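PDB 2WOL: clavulanic acid biosynthesis oligopeptide binding protein 2 from Streptomyces clavuligerus, which probably binds oligopeptides as an extracellular solute-binding protein of the clavulanic acid biosynthetic pathway. Local coordinates for residues D84-P89 against W99-R104; L304-M309 against L449-G454; G345-A350 against P525-K530. All blocks are in the same frame, centred on the assembly; numbering follows the deposited sequence. Where two conformers were deposited one is given.

Overall arrangement
Contact 1 comes first along the chain and closes before the other two begin; its centre lies about 37 Å from the centres of contacts 2 and 3, on the opposite side of the chain's centre. It joins a loop to strand 98-102 of a four-stranded antiparallel sheet. Contacts 2 and 3 alternate in sequence, 304-309, 345-350, 449-454 and then 525-530, and their centres are about 10 Å apart. They share one mixed sheet, in which strand 303-309 lies between strands 448-453 and 523-534, and the His305 backbone probably hydrogen-bonds Leu526 and Val527 directly. Widely separated parts of the chain thus build one lobe of a solute-binding fold, while contact 1 belongs to a distant region.

Contact 1 of 3, residues D84-P89 against W99-R104; sequences DLAEGP and WTYRLR
Glu87 and Arg102 meet in a short loop-to-strand contact, in which the loop after strand 82-83 is joined, by a single bridge between Ala86 and Leu103, to the chain just beyond strand 98-102. Two backbone hydrogen bonds make it: Glu87 N donates to Arg102 O at 2.8 Å, and Arg104 N to Leu85 O at 2.9 Å. Ala86 CA also makes a CA-H...O contact with that same Arg102 O. The side chain of Arg104 runs extended past the Leu85 carbonyl, its CG 3.3 Å from Leu85 O, so that NE makes a weak bond to Asp84 O at the edge of the guanidinium. A water accepts from Arg104 NH2 and donates to Ala86 O, so that the guanidinium is tied to Asp84 O directly and to Ala86 O through water. The Asp84 carboxylate forms salt bridges with Arg65 and Arg242. Glu87 crosses Arg102 at about a right angle; its OE1 lies 3.6 Å from Arg102 CB, whereas the Arg102 guanidinium turns away to a salt bridge with Glu91. A second water links Gly88 O to Arg102 N, continuing the pairing where the backbones part. Ala86 CB touches the edge of the Tyr101 ring at CD2, 4.1 Å away. Beyond the contact, Tyr101 packs on strand 171-175, on Met68 of strand 68-69 and on Phe183 of helix 183-186, where its OH bonds Asp184.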
ATOM      1  N   ASP A  84       8.744  12.430 -14.068  1.00 10.50           N
ATOM      2  CA  ASP A  84       7.548  12.333 -14.894  1.00 10.55           C
ATOM      3  C   ASP A  84       7.235  13.721 -15.453  1.00 10.74           C
ATOM      4  O   ASP A  84       7.679  14.057 -16.552  1.00 10.64           O
ATOM      5  CB  ASP A  84       6.386  11.737 -14.083  1.00 10.34           C
ATOM      6  CG  ASP A  84       5.103  11.586 -14.891  1.00 10.61           C
ATOM      7  OD1 ASP A  84       5.109  11.801 -16.123  1.00 10.27           O
ATOM      8  OD2 ASP A  84       4.072  11.242 -14.275  1.00 10.15           O
ATOM      9  N   LEU A  85       6.501  14.538 -14.699  1.00 10.63           N
ATOM     10  CA  LEU A  85       6.286  15.930 -15.104  1.00 11.01           C
ATOM     11  C   LEU A  85       7.543  16.759 -14.883  1.00 11.37           C
ATOM     12  O   LEU A  85       7.783  17.725 -15.606  1.00 11.78           O
ATOM     13  CB  LEU A  85       5.101  16.558 -14.366  1.00 10.78           C
ATOM     14  CG  LEU A  85       3.703  16.049 -14.714  1.00 11.39           C
ATOM     15  CD1 LEU A  85       2.703  16.580 -13.711  1.00 11.12           C
ATOM     16  CD2 LEU A  85       3.294  16.441 -16.126  1.00 11.37           C
ATOM     17  N   ALA A  86       8.333  16.385 -13.879  1.00 11.77           N
ATOM     18  CA  ALA A  86       9.617  17.032 -13.620  1.00 12.51           C
ATOM     19  C   ALA A  86      10.660  16.575 -14.631  1.00 13.30           C
ATOM     20  O   ALA A  86      10.598  15.453 -15.138  1.00 13.63           O
ATOM     21  CB  ALA A  86      10.089  16.746 -12.205  1.00 12.59           C
ATOM     22  N   GLU A  87      11.621  17.446 -14.919  1.00 14.26           N
ATOM     23  CA  GLU A  87      12.685  17.095 -15.863  1.00 14.94           C
ATOM     24  C   GLU A  87      13.753  16.212 -15.222  1.00 14.89           C
ATOM     25  O   GLU A  87      14.470  15.491 -15.921  1.00 15.74           O
ATOM     26  CB  GLU A  87      13.332  18.367 -16.419  0.50 14.87           C
ATOM     27  CG  GLU A  87      12.360  19.297 -17.138  0.50 15.23           C
ATOM     28  CD  GLU A  87      12.960  20.656 -17.450  0.50 15.60           C
ATOM     29  OE1 GLU A  87      13.522  21.299 -16.535  0.50 16.33           O
ATOM     30  OE2 GLU A  87      12.855  21.090 -18.615  0.50 17.29           O
ATOM     31  N   GLY A  88      13.849  16.269 -13.895  1.00 14.61           N
ATOM     32  CA  GLY A  88      14.779  15.440 -13.135  1.00 14.14           C
ATOM     33  C   GLY A  88      14.233  15.104 -11.757  1.00 14.01           C
ATOM     34  O   GLY A  88      13.209  15.655 -11.349  1.00 13.79           O
ATOM     35  N   PRO A  89      14.914  14.199 -11.027  1.00 13.91           N
ATOM     36  CA  PRO A  89      14.491  13.887  -9.660  1.00 13.74           C
ATOM     37  C   PRO A  89      14.590  15.104  -8.743  1.00 13.74           C
ATOM     38  O   PRO A  89      15.322  16.054  -9.042  1.00 13.67           O
ATOM     39  CB  PRO A  89      15.484  12.805  -9.214  1.00 13.81           C
ATOM     40  CG  PRO A  89      16.075  12.276 -10.468  1.00 14.27           C
ATOM     41  CD  PRO A  89      16.097  13.418 -11.424  1.00 14.16           C
ATOM     42  N   TRP A  99      13.239  20.629  -1.173  1.00 13.78           N
ATOM     43  CA  TRP A  99      13.110  19.825  -2.378  1.00 12.88           C
ATOM     44  C   TRP A  99      12.619  20.683  -3.529  1.00 12.68           C
ATOM     45  O   TRP A  99      11.550  21.293  -3.450  1.00 12.30           O
ATOM     46  CB  TRP A  99      12.149  18.666  -2.122  1.00 12.62           C
ATOM     47  CG  TRP A  99      12.720  17.624  -1.220  1.00 12.51           C
ATOM     48  CD1 TRP A  99      12.947  17.729   0.122  1.00 12.21           C
ATOM     49  CD2 TRP A  99      13.151  16.315  -1.600  1.00 12.30           C
ATOM     50  NE1 TRP A  99      13.490  16.562   0.606  1.00 12.10           N
ATOM     51  CE2 TRP A  99      13.625  15.677  -0.432  1.00 12.01           C
ATOM     52  CE3 TRP A  99      13.172  15.615  -2.813  1.00 12.62           C
ATOM     53  CZ2 TRP A  99      14.122  14.369  -0.444  1.00 12.12           C
ATOM     54  CZ3 TRP A  99      13.661  14.319  -2.825  1.00 12.11           C
ATOM     55  CH2 TRP A  99      14.132  13.709  -1.648  1.00 12.61           C
ATOM     56  N   THR A 100      13.415  20.725  -4.594  1.00 12.30           N
ATOM     57  CA  THR A 100      13.132  21.550  -5.760  1.00 12.20           C
ATOM     58  C   THR A 100      12.898  20.684  -6.998  1.00 11.90           C
ATOM     59  O   THR A 100      13.643  19.735  -7.255  1.00 11.96           O
ATOM     60  CB  THR A 100      14.301  22.538  -6.008  1.00 12.11           C
ATOM     61  OG1 THR A 100      14.503  23.337  -4.836  1.00 13.07           O
ATOM     62  CG2 THR A 100      14.029  23.443  -7.200  1.00 12.73           C
ATOM     63  N   TYR A 101      11.849  21.016  -7.750  1.00 11.61           N
ATOM     64  CA  TYR A 101      11.510  20.338  -9.002  1.00 11.69           C
ATOM     65  C   TYR A 101      11.348  21.355 -10.118  1.00 12.56           C
ATOM     66  O   TYR A 101      10.910  22.489  -9.887  1.00 12.42           O
ATOM     67  CB  TYR A 101      10.212  19.527  -8.867  1.00 11.20           C
ATOM     68  CG  TYR A 101      10.268  18.432  -7.830  1.00 10.78           C
ATOM     69  CD1 TYR A 101      10.002  18.708  -6.490  1.00  9.87           C
ATOM     70  CD2 TYR A 101      10.580  17.118  -8.186  1.00 10.58           C
ATOM     71  CE1 TYR A 101      10.051  17.712  -5.524  1.00  9.72           C
ATOM     72  CE2 TYR A 101      10.630  16.109  -7.226  1.00  9.70           C
ATOM     73  CZ  TYR A 101      10.365  16.417  -5.896  1.00 10.49           C
ATOM     74  OH  TYR A 101      10.411  15.448  -4.918  1.00 10.88           O
ATOM     75  N   ARG A 102      11.697  20.930 -11.328  1.00 13.05           N
ATOM     76  CA  ARG A 102      11.598  21.768 -12.516  1.00 14.47           C
ATOM     77  C   ARG A 102      10.688  21.079 -13.517  1.00 14.74           C
ATOM     78  O   ARG A 102      10.967  19.964 -13.959  1.00 14.81           O
ATOM     79  CB  ARG A 102      12.992  22.038 -13.096  1.00 14.34           C
ATOM     80  CG  ARG A 102      13.949  22.542 -12.025  1.00 15.36           C
ATOM     81  CD  ARG A 102      15.351  22.882 -12.508  1.00 15.69           C
ATOM     82  NE  ARG A 102      16.188  23.155 -11.341  1.00 18.30           N
ATOM     83  CZ  ARG A 102      16.197  24.303 -10.664  1.00 18.90           C
ATOM     84  NH1 ARG A 102      15.434  25.319 -11.051  1.00 20.63           N
ATOM     85  NH2 ARG A 102      16.977  24.437  -9.602  1.00 19.03           N
ATOM     86  N   LEU A 103       9.586  21.742 -13.848  1.00 15.28           N
ATOM     87  CA  LEU A 103       8.540  21.148 -14.670  1.00 16.28           C
ATOM     88  C   LEU A 103       8.836  21.240 -16.159  1.00 16.55           C
ATOM     89  O   LEU A 103       9.398  22.233 -16.635  1.00 16.70           O
ATOM     90  CB  LEU A 103       7.193  21.811 -14.378  1.00 16.36           C
ATOM     91  CG  LEU A 103       6.415  21.400 -13.127  1.00 17.11           C
ATOM     92  CD1 LEU A 103       7.016  22.002 -11.859  1.00 17.55           C
ATOM     93  CD2 LEU A 103       4.958  21.823 -13.280  1.00 17.15           C
ATOM     94  N   ARG A 104       8.449  20.198 -16.891  1.00 16.77           N
ATOM     95  CA  ARG A 104       8.460  20.228 -18.353  1.00 17.23           C
ATOM     96  C   ARG A 104       7.541  21.340 -18.855  1.00 17.66           C
ATOM     97  O   ARG A 104       6.492  21.602 -18.264  1.00 17.54           O
ATOM     98  CB  ARG A 104       8.012  18.882 -18.924  1.00 17.36           C
ATOM     99  CG  ARG A 104       8.977  17.739 -18.679  1.00 17.64           C
ATOM    100  CD  ARG A 104       8.322  16.418 -19.035  1.00 19.19           C
ATOM    101  NE  ARG A 104       9.276  15.315 -19.055  1.00 21.10           N
ATOM    102  CZ  ARG A 104       9.996  14.963 -20.118  1.00 22.39           C
ATOM    103  NH1 ARG A 104       9.878  15.624 -21.263  1.00 22.91           N
ATOM    104  NH2 ARG A 104      10.836  13.940 -20.038  1.00 23.24           N
TER
HETATM  105  O   HOH W   1      10.900  13.781 -17.277  1.00 24.48           O
HETATM  106  O   HOH W   2      11.590  23.669 -16.562  1.00 22.01           O
HETATM  107  O   HOH W   3      13.293  18.549 -11.349  1.00 13.49           O

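Contact 2 of 3, residues L304-M309 against L449-G454; sequences LHFVAM and LVTDWG
Strands 303-309 and 448-453 form an antiparallel ladder within the mixed sheet of one lobe of this family 5 solute-binding protein. The short strand segments run 153° apart in direction, and six backbone hydrogen bonds join them in the pairs Leu304-Trp453, Phe306-Thr451 and Ala308-Leu449. The Leu304 N to Trp453 O bond is 2.8 Å long. At the intervening non-hydrogen-bonded pairs, Asp452 CA and Val307 CA make CA-H...O contacts with Leu304 O and Leu449 O, respectively.

One face of the ladder carries Leu304, Phe306, Ala308, Leu449, Thr451 and Trp453. Phe306 has CG between its backbone N and carbonyl carbon (chi1 65°), which lays the ring alongside Thr451 and Trp453. Trp453 CB reaches the ring's edge, 3.7 Å from Phe306 CE2. The indole of Trp453 leads away from the strand pair: its NE1 bonds Phe463 O, its ring meets Trp480 and Phe463, and a glycerol probably from the crystallisation liquor lies beside it.

The other face holds His305, Val307, Val450 and Asp452. In one of the two conformers of His305, the imidazole leans across toward the second strand, with CE1 3.7 Å from Val450 CG1, while Asp452 CB sits in the ring plane at its edge, 3.8 Å from ND1 of His305. Helix 401-414 packs here through Phe402 and Val405, both of which touch Val450. Back on the Phe306 side, Thr451 CG2 stands over the ring in a CH-pi contact, 3.7 Å from the centroid, 28° off the normal and displaced toward CZ of Phe306.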
ATOM      1  N   LEU A 304       2.145  -7.353   4.949  1.00  9.61           N
ATOM      2  CA  LEU A 304       2.515  -8.190   6.078  1.00  9.15           C
ATOM      3  C   LEU A 304       1.271  -8.512   6.892  1.00  8.74           C
ATOM      4  O   LEU A 304       0.498  -7.621   7.225  1.00  8.85           O
ATOM      5  CB  LEU A 304       3.544  -7.473   6.960  1.00  9.14           C
ATOM      6  CG  LEU A 304       3.864  -8.112   8.320  1.00  8.67           C
ATOM      7  CD1 LEU A 304       4.695  -9.369   8.161  1.00  8.59           C
ATOM      8  CD2 LEU A 304       4.569  -7.121   9.228  1.00  9.31           C
ATOM      9  N   HIS A 305       1.092  -9.790   7.205  1.00  8.43           N
ATOM     10  CA  HIS A 305       0.058 -10.232   8.120  1.00  8.46           C
ATOM     11  C   HIS A 305       0.718 -10.432   9.479  1.00  7.80           C
ATOM     12  O   HIS A 305       1.737 -11.118   9.588  1.00  7.48           O
ATOM     13  CB  HIS A 305      -0.560 -11.539   7.617  0.50  8.66           C
ATOM     14  CG  HIS A 305      -1.848 -11.905   8.287  0.50 10.05           C
ATOM     15  ND1 HIS A 305      -2.963 -11.094   8.251  0.50 11.67           N
ATOM     16  CD2 HIS A 305      -2.207 -13.007   8.986  0.50 11.90           C
ATOM     17  CE1 HIS A 305      -3.947 -11.674   8.913  0.50 12.01           C
ATOM     18  NE2 HIS A 305      -3.513 -12.833   9.373  0.50 12.19           N
ATOM     19  N   PHE A 306       0.148  -9.819  10.512  1.00  7.38           N
ATOM     20  CA  PHE A 306       0.749  -9.882  11.838  1.00  7.59           C
ATOM     21  C   PHE A 306      -0.272  -9.800  12.964  1.00  7.45           C
ATOM     22  O   PHE A 306      -1.442  -9.495  12.740  1.00  7.53           O
ATOM     23  CB  PHE A 306       1.845  -8.807  12.010  1.00  7.55           C
ATOM     24  CG  PHE A 306       1.342  -7.383  11.969  1.00  7.88           C
ATOM     25  CD1 PHE A 306       1.084  -6.691  13.151  1.00  8.25           C
ATOM     26  CD2 PHE A 306       1.163  -6.724  10.754  1.00  7.75           C
ATOM     27  CE1 PHE A 306       0.642  -5.371  13.125  1.00  9.94           C
ATOM     28  CE2 PHE A 306       0.721  -5.403  10.718  1.00  8.72           C
ATOM     29  CZ  PHE A 306       0.456  -4.727  11.908  1.00  8.90           C
ATOM     30  N   VAL A 307       0.190 -10.104  14.173  1.00  7.33           N
ATOM     31  CA  VAL A 307      -0.593  -9.912  15.384  1.00  7.65           C
ATOM     32  C   VAL A 307       0.103  -8.844  16.225  1.00  7.58           C
ATOM     33  O   VAL A 307       1.316  -8.920  16.467  1.00  8.12           O
ATOM     34  CB  VAL A 307      -0.740 -11.232  16.186  1.00  7.55           C
ATOM     35  CG1 VAL A 307      -1.428 -10.984  17.530  1.00  9.01           C
ATOM     36  CG2 VAL A 307      -1.510 -12.271  15.372  1.00  8.26           C
ATOM     37  N   ALA A 308      -0.663  -7.843  16.644  1.00  7.42           N
ATOM     38  CA  ALA A 308      -0.148  -6.789  17.506  1.00  7.14           C
ATOM     39  C   ALA A 308      -0.564  -7.044  18.944  1.00  7.56           C
ATOM     40  O   ALA A 308      -1.679  -7.487  19.199  1.00  7.55           O
ATOM     41  CB  ALA A 308      -0.657  -5.431  17.041  1.00  7.00           C
ATOM     42  N   MET A 309       0.346  -6.767  19.874  1.00  7.66           N
ATOM     43  CA  MET A 309       0.056  -6.843  21.303  1.00  8.03           C
ATOM     44  C   MET A 309       0.157  -5.462  21.945  1.00  8.19           C
ATOM     45  O   MET A 309       1.086  -4.702  21.664  1.00  8.46           O
ATOM     46  CB  MET A 309       0.972  -7.849  21.990  1.00  8.01           C
ATOM     47  CG  MET A 309       0.532  -9.285  21.762  1.00  8.36           C
ATOM     48  SD  MET A 309       1.683 -10.503  22.405  1.00  8.29           S
ATOM     49  CE  MET A 309       2.898 -10.575  21.092  1.00  8.62           C
ATOM     50  N   LEU A 449      -4.389  -8.181  18.534  1.00  7.83           N
ATOM     51  CA  LEU A 449      -5.152  -7.753  17.359  1.00  8.19           C
ATOM     52  C   LEU A 449      -4.586  -8.403  16.110  1.00  8.43           C
ATOM     53  O   LEU A 449      -3.366  -8.399  15.905  1.00  8.25           O
ATOM     54  CB  LEU A 449      -5.093  -6.229  17.202  1.00  8.22           C
ATOM     55  CG  LEU A 449      -5.819  -5.384  18.252  1.00  8.62           C
ATOM     56  CD1 LEU A 449      -5.368  -3.931  18.182  1.00  9.35           C
ATOM     57  CD2 LEU A 449      -7.335  -5.494  18.049  1.00  9.11           C
ATOM     58  N   VAL A 450      -5.467  -8.952  15.275  1.00  8.91           N
ATOM     59  CA  VAL A 450      -5.065  -9.512  13.986  1.00  9.40           C
ATOM     60  C   VAL A 450      -5.240  -8.453  12.911  1.00  9.42           C
ATOM     61  O   VAL A 450      -6.302  -7.841  12.799  1.00  9.39           O
ATOM     62  CB  VAL A 450      -5.915 -10.750  13.600  1.00  9.70           C
ATOM     63  CG1 VAL A 450      -5.498 -11.295  12.222  1.00 10.12           C
ATOM     64  CG2 VAL A 450      -5.797 -11.834  14.654  1.00  9.64           C
ATOM     65  N   THR A 451      -4.202  -8.234  12.111  1.00  9.52           N
ATOM     66  CA  THR A 451      -4.334  -7.309  10.995  1.00 10.17           C
ATOM     67  C   THR A 451      -3.372  -7.615   9.854  1.00 10.20           C
ATOM     68  O   THR A 451      -2.536  -8.510   9.957  1.00  9.85           O
ATOM     69  CB  THR A 451      -4.223  -5.827  11.458  1.00 10.45           C
ATOM     70  OG1 THR A 451      -4.761  -4.972  10.442  1.00 11.59           O
ATOM     71  CG2 THR A 451      -2.785  -5.435  11.760  1.00 11.25           C
ATOM     72  N   ASP A 452      -3.530  -6.887   8.755  1.00 10.67           N
ATOM     73  CA  ASP A 452      -2.550  -6.896   7.680  1.00 11.15           C
ATOM     74  C   ASP A 452      -2.240  -5.456   7.302  1.00 10.74           C
ATOM     75  O   ASP A 452      -3.032  -4.555   7.586  1.00 11.79           O
ATOM     76  CB  ASP A 452      -3.013  -7.741   6.484  1.00 11.83           C
ATOM     77  CG  ASP A 452      -4.168  -7.121   5.713  1.00 14.19           C
ATOM     78  OD1 ASP A 452      -4.971  -6.356   6.287  1.00 16.81           O
ATOM     79  OD2 ASP A 452      -4.282  -7.428   4.507  1.00 18.47           O
ATOM     80  N   TRP A 453      -1.080  -5.245   6.690  1.00  9.99           N
ATOM     81  CA  TRP A 453      -0.572  -3.907   6.429  1.00  9.62           C
ATOM     82  C   TRP A 453       0.273  -3.901   5.167  1.00  9.33           C
ATOM     83  O   TRP A 453       1.077  -4.806   4.950  1.00  9.06           O
ATOM     84  CB  TRP A 453       0.272  -3.428   7.614  1.00  9.78           C
ATOM     85  CG  TRP A 453       1.169  -2.264   7.302  1.00  9.79           C
ATOM     86  CD1 TRP A 453       2.524  -2.301   7.130  1.00 10.31           C
ATOM     87  CD2 TRP A 453       0.778  -0.896   7.120  1.00  9.91           C
ATOM     88  NE1 TRP A 453       3.000  -1.044   6.854  1.00 10.01           N
ATOM     89  CE2 TRP A 453       1.953  -0.161   6.844  1.00  9.84           C
ATOM     90  CE3 TRP A 453      -0.449  -0.221   7.164  1.00  9.46           C
ATOM     91  CZ2 TRP A 453       1.937   1.218   6.613  1.00 10.65           C
ATOM     92  CZ3 TRP A 453      -0.460   1.153   6.945  1.00  9.98           C
ATOM     93  CH2 TRP A 453       0.725   1.854   6.666  1.00 10.45           C
ATOM     94  N   GLY A 454       0.072  -2.876   4.344  1.00  9.00           N
ATOM     95  CA  GLY A 454       0.951  -2.584   3.220  1.00  9.36           C
ATOM     96  C   GLY A 454       1.344  -1.119   3.262  1.00  9.12           C
ATOM     97  O   GLY A 454       0.524  -0.253   3.570  1.00  9.31           O
TER

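Contact 3 of 3, residues G345-A350 against P525-K530; sequences GDLTTA and PLVHDK
Segment 345-350 runs antiparallel beside strand 525-530, with Asp346 and His528 as a hydrogen-bonded pair: Asp346 N to His528 O and His528 N to Asp346 O, each 2.8 Å. Two residues on, past the non-hydrogen-bonded pair of Leu347 and Val527, Thr348 N donates to Leu526 O at 3.2 Å from above the carbonyl plane.

Thr348 carries the side-chain contact, crossing His528 at about a right angle. Its CG2 stands over the imidazole in a CH-pi contact, 4.0 Å from the ring centroid. With OG1 opposite the backbone N (chi1 -175°), the hydroxyl is directed to Ala350 O, to which it donates at 2.8 Å. Ala350 O also lies 3.4 Å from Pro525 CB. Leu347 CD2 packs obliquely on Val527 CG1, next to helix 331-337. At the other end, Lys530 lies along Gly345, and a water donates to Gly345 O and Asp346 OD2 while accepting a weak bond from Lys530 NZ; Asp346 also pairs with Arg300.

Leu526 and Val527 both face His305 on the neighbouring strand, a classic beta bulge; strand 346-347 pairs with this bulged strand of the mixed sheet.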
ATOM      1  N   GLY A 345       0.986 -17.560   1.618  1.00 13.93           N
ATOM      2  CA  GLY A 345       2.016 -16.530   1.616  1.00 13.10           C
ATOM      3  C   GLY A 345       3.379 -17.073   1.997  1.00 12.57           C
ATOM      4  O   GLY A 345       3.650 -18.272   1.859  1.00 12.93           O
ATOM      5  N   ASP A 346       4.232 -16.182   2.487  1.00 11.74           N
ATOM      6  CA  ASP A 346       5.617 -16.506   2.775  1.00 11.45           C
ATOM      7  C   ASP A 346       5.903 -16.303   4.253  1.00 10.77           C
ATOM      8  O   ASP A 346       5.813 -15.180   4.752  1.00 10.41           O
ATOM      9  CB  ASP A 346       6.528 -15.612   1.945  1.00 11.90           C
ATOM     10  CG  ASP A 346       7.781 -16.313   1.528  1.00 14.08           C
ATOM     11  OD1 ASP A 346       8.711 -16.434   2.358  1.00 14.99           O
ATOM     12  OD2 ASP A 346       7.829 -16.749   0.357  1.00 17.30           O
ATOM     13  N   LEU A 347       6.241 -17.384   4.954  1.00  9.95           N
ATOM     14  CA  LEU A 347       6.556 -17.304   6.380  1.00  9.49           C
ATOM     15  C   LEU A 347       7.612 -16.244   6.633  1.00  9.23           C
ATOM     16  O   LEU A 347       8.566 -16.112   5.869  1.00  9.20           O
ATOM     17  CB  LEU A 347       7.065 -18.645   6.905  1.00  9.39           C
ATOM     18  CG  LEU A 347       6.043 -19.718   7.258  1.00 10.09           C
ATOM     19  CD1 LEU A 347       6.780 -20.994   7.630  1.00 11.29           C
ATOM     20  CD2 LEU A 347       5.162 -19.250   8.410  1.00 11.04           C
ATOM     21  N   THR A 348       7.428 -15.484   7.706  1.00  8.56           N
ATOM     22  CA  THR A 348       8.414 -14.493   8.102  1.00  8.53           C
ATOM     23  C   THR A 348       8.538 -14.423   9.619  1.00  8.46           C
ATOM     24  O   THR A 348       7.545 -14.575  10.332  1.00  8.37           O
ATOM     25  CB  THR A 348       8.098 -13.096   7.508  1.00  8.64           C
ATOM     26  OG1 THR A 348       9.150 -12.185   7.839  1.00  9.00           O
ATOM     27  CG2 THR A 348       6.779 -12.550   8.029  1.00  8.29           C
ATOM     28  N   THR A 349       9.762 -14.201  10.095  1.00  8.81           N
ATOM     29  CA  THR A 349      10.022 -13.967  11.516  1.00  9.18           C
ATOM     30  C   THR A 349      10.390 -12.504  11.782  1.00  9.27           C
ATOM     31  O   THR A 349      10.702 -12.127  12.913  1.00  9.55           O
ATOM     32  CB  THR A 349      11.149 -14.869  12.045  1.00  9.11           C
ATOM     33  OG1 THR A 349      12.368 -14.549  11.368  1.00 10.12           O
ATOM     34  CG2 THR A 349      10.816 -16.340  11.810  1.00  9.43           C
ATOM     35  N   ALA A 350      10.368 -11.685  10.734  1.00  9.10           N
ATOM     36  CA  ALA A 350      10.603 -10.249  10.865  1.00  9.38           C
ATOM     37  C   ALA A 350       9.581  -9.445  10.051  1.00  9.29           C
ATOM     38  O   ALA A 350       8.649 -10.012   9.479  1.00  9.31           O
ATOM     39  CB  ALA A 350      12.032  -9.902  10.464  1.00  9.73           C
ATOM     40  N   PRO A 525       5.140 -11.218  13.676  1.00  7.43           N
ATOM     41  CA  PRO A 525       5.039 -11.395  12.231  1.00  7.63           C
ATOM     42  C   PRO A 525       4.560 -12.801  11.913  1.00  7.66           C
ATOM     43  O   PRO A 525       5.014 -13.761  12.538  1.00  7.53           O
ATOM     44  CB  PRO A 525       6.480 -11.210  11.734  1.00  8.17           C
ATOM     45  CG  PRO A 525       7.298 -10.834  12.910  1.00  8.61           C
ATOM     46  CD  PRO A 525       6.537 -11.164  14.139  1.00  7.45           C
ATOM     47  N   LEU A 526       3.645 -12.918  10.956  1.00  7.83           N
ATOM     48  CA  LEU A 526       3.151 -14.231  10.537  1.00  8.19           C
ATOM     49  C   LEU A 526       3.647 -14.590   9.142  1.00  8.46           C
ATOM     50  O   LEU A 526       4.503 -15.465   8.986  1.00  8.66           O
ATOM     51  CB  LEU A 526       1.621 -14.300  10.616  1.00  8.42           C
ATOM     52  CG  LEU A 526       0.999 -14.023  11.991  1.00  9.24           C
ATOM     53  CD1 LEU A 526      -0.515 -14.098  11.918  1.00 10.45           C
ATOM     54  CD2 LEU A 526       1.529 -14.990  13.040  1.00 10.34           C
ATOM     55  N   VAL A 527       3.110 -13.909   8.135  1.00  8.41           N
ATOM     56  CA  VAL A 527       3.527 -14.133   6.752  1.00  8.62           C
ATOM     57  C   VAL A 527       3.587 -12.831   5.978  1.00  8.57           C
ATOM     58  O   VAL A 527       2.883 -11.875   6.312  1.00  8.71           O
ATOM     59  CB  VAL A 527       2.577 -15.117   5.989  1.00  8.76           C
ATOM     60  CG1 VAL A 527       2.588 -16.510   6.623  1.00  9.18           C
ATOM     61  CG2 VAL A 527       1.149 -14.567   5.894  1.00  9.08           C
ATOM     62  N   HIS A 528       4.445 -12.798   4.963  1.00  8.78           N
ATOM     63  CA  HIS A 528       4.331 -11.799   3.910  1.00  9.29           C
ATOM     64  C   HIS A 528       3.377 -12.367   2.869  1.00  9.71           C
ATOM     65  O   HIS A 528       3.590 -13.469   2.336  1.00  9.69           O
ATOM     66  CB  HIS A 528       5.685 -11.475   3.288  1.00  9.56           C
ATOM     67  CG  HIS A 528       6.601 -10.720   4.197  1.00  9.45           C
ATOM     68  ND1 HIS A 528       6.275  -9.493   4.736  1.00 10.98           N
ATOM     69  CD2 HIS A 528       7.841 -11.013   4.653  1.00  9.62           C
ATOM     70  CE1 HIS A 528       7.271  -9.068   5.492  1.00  8.71           C
ATOM     71  NE2 HIS A 528       8.236  -9.970   5.453  1.00 11.58           N
ATOM     72  N   ASP A 529       2.316 -11.617   2.602  1.00 10.25           N
ATOM     73  CA  ASP A 529       1.230 -12.082   1.747  1.00 11.13           C
ATOM     74  C   ASP A 529       1.670 -12.289   0.299  1.00 11.02           C
ATOM     75  O   ASP A 529       2.564 -11.601  -0.208  1.00 10.65           O
ATOM     76  CB  ASP A 529       0.004 -11.168   1.850  0.50 11.40           C
ATOM     77  CG  ASP A 529      -0.789 -11.399   3.132  0.50 12.06           C
ATOM     78  OD1 ASP A 529      -1.037 -12.576   3.486  0.50 13.36           O
ATOM     79  OD2 ASP A 529      -1.167 -10.406   3.786  0.50 13.88           O
ATOM     80  N   LYS A 530       1.051 -13.279  -0.334  1.00 10.84           N
ATOM     81  CA  LYS A 530       1.208 -13.527  -1.759  1.00 11.21           C
ATOM     82  C   LYS A 530      -0.176 -13.599  -2.381  1.00 11.00           C
ATOM     83  O   LYS A 530      -1.179 -13.733  -1.678  1.00 11.38           O
ATOM     84  CB  LYS A 530       1.989 -14.817  -2.006  1.00 11.28           C
ATOM     85  CG  LYS A 530       3.471 -14.694  -1.664  1.00 12.39           C
ATOM     86  CD  LYS A 530       4.229 -16.005  -1.815  1.00 12.43           C
ATOM     87  CE  LYS A 530       4.405 -16.402  -3.276  1.00 15.94           C
ATOM     88  NZ  LYS A 530       5.280 -17.598  -3.409  1.00 18.23           N
TER
HETATM   89  O   HOH W   4       5.782 -18.696  -0.297  1.00 23.01           O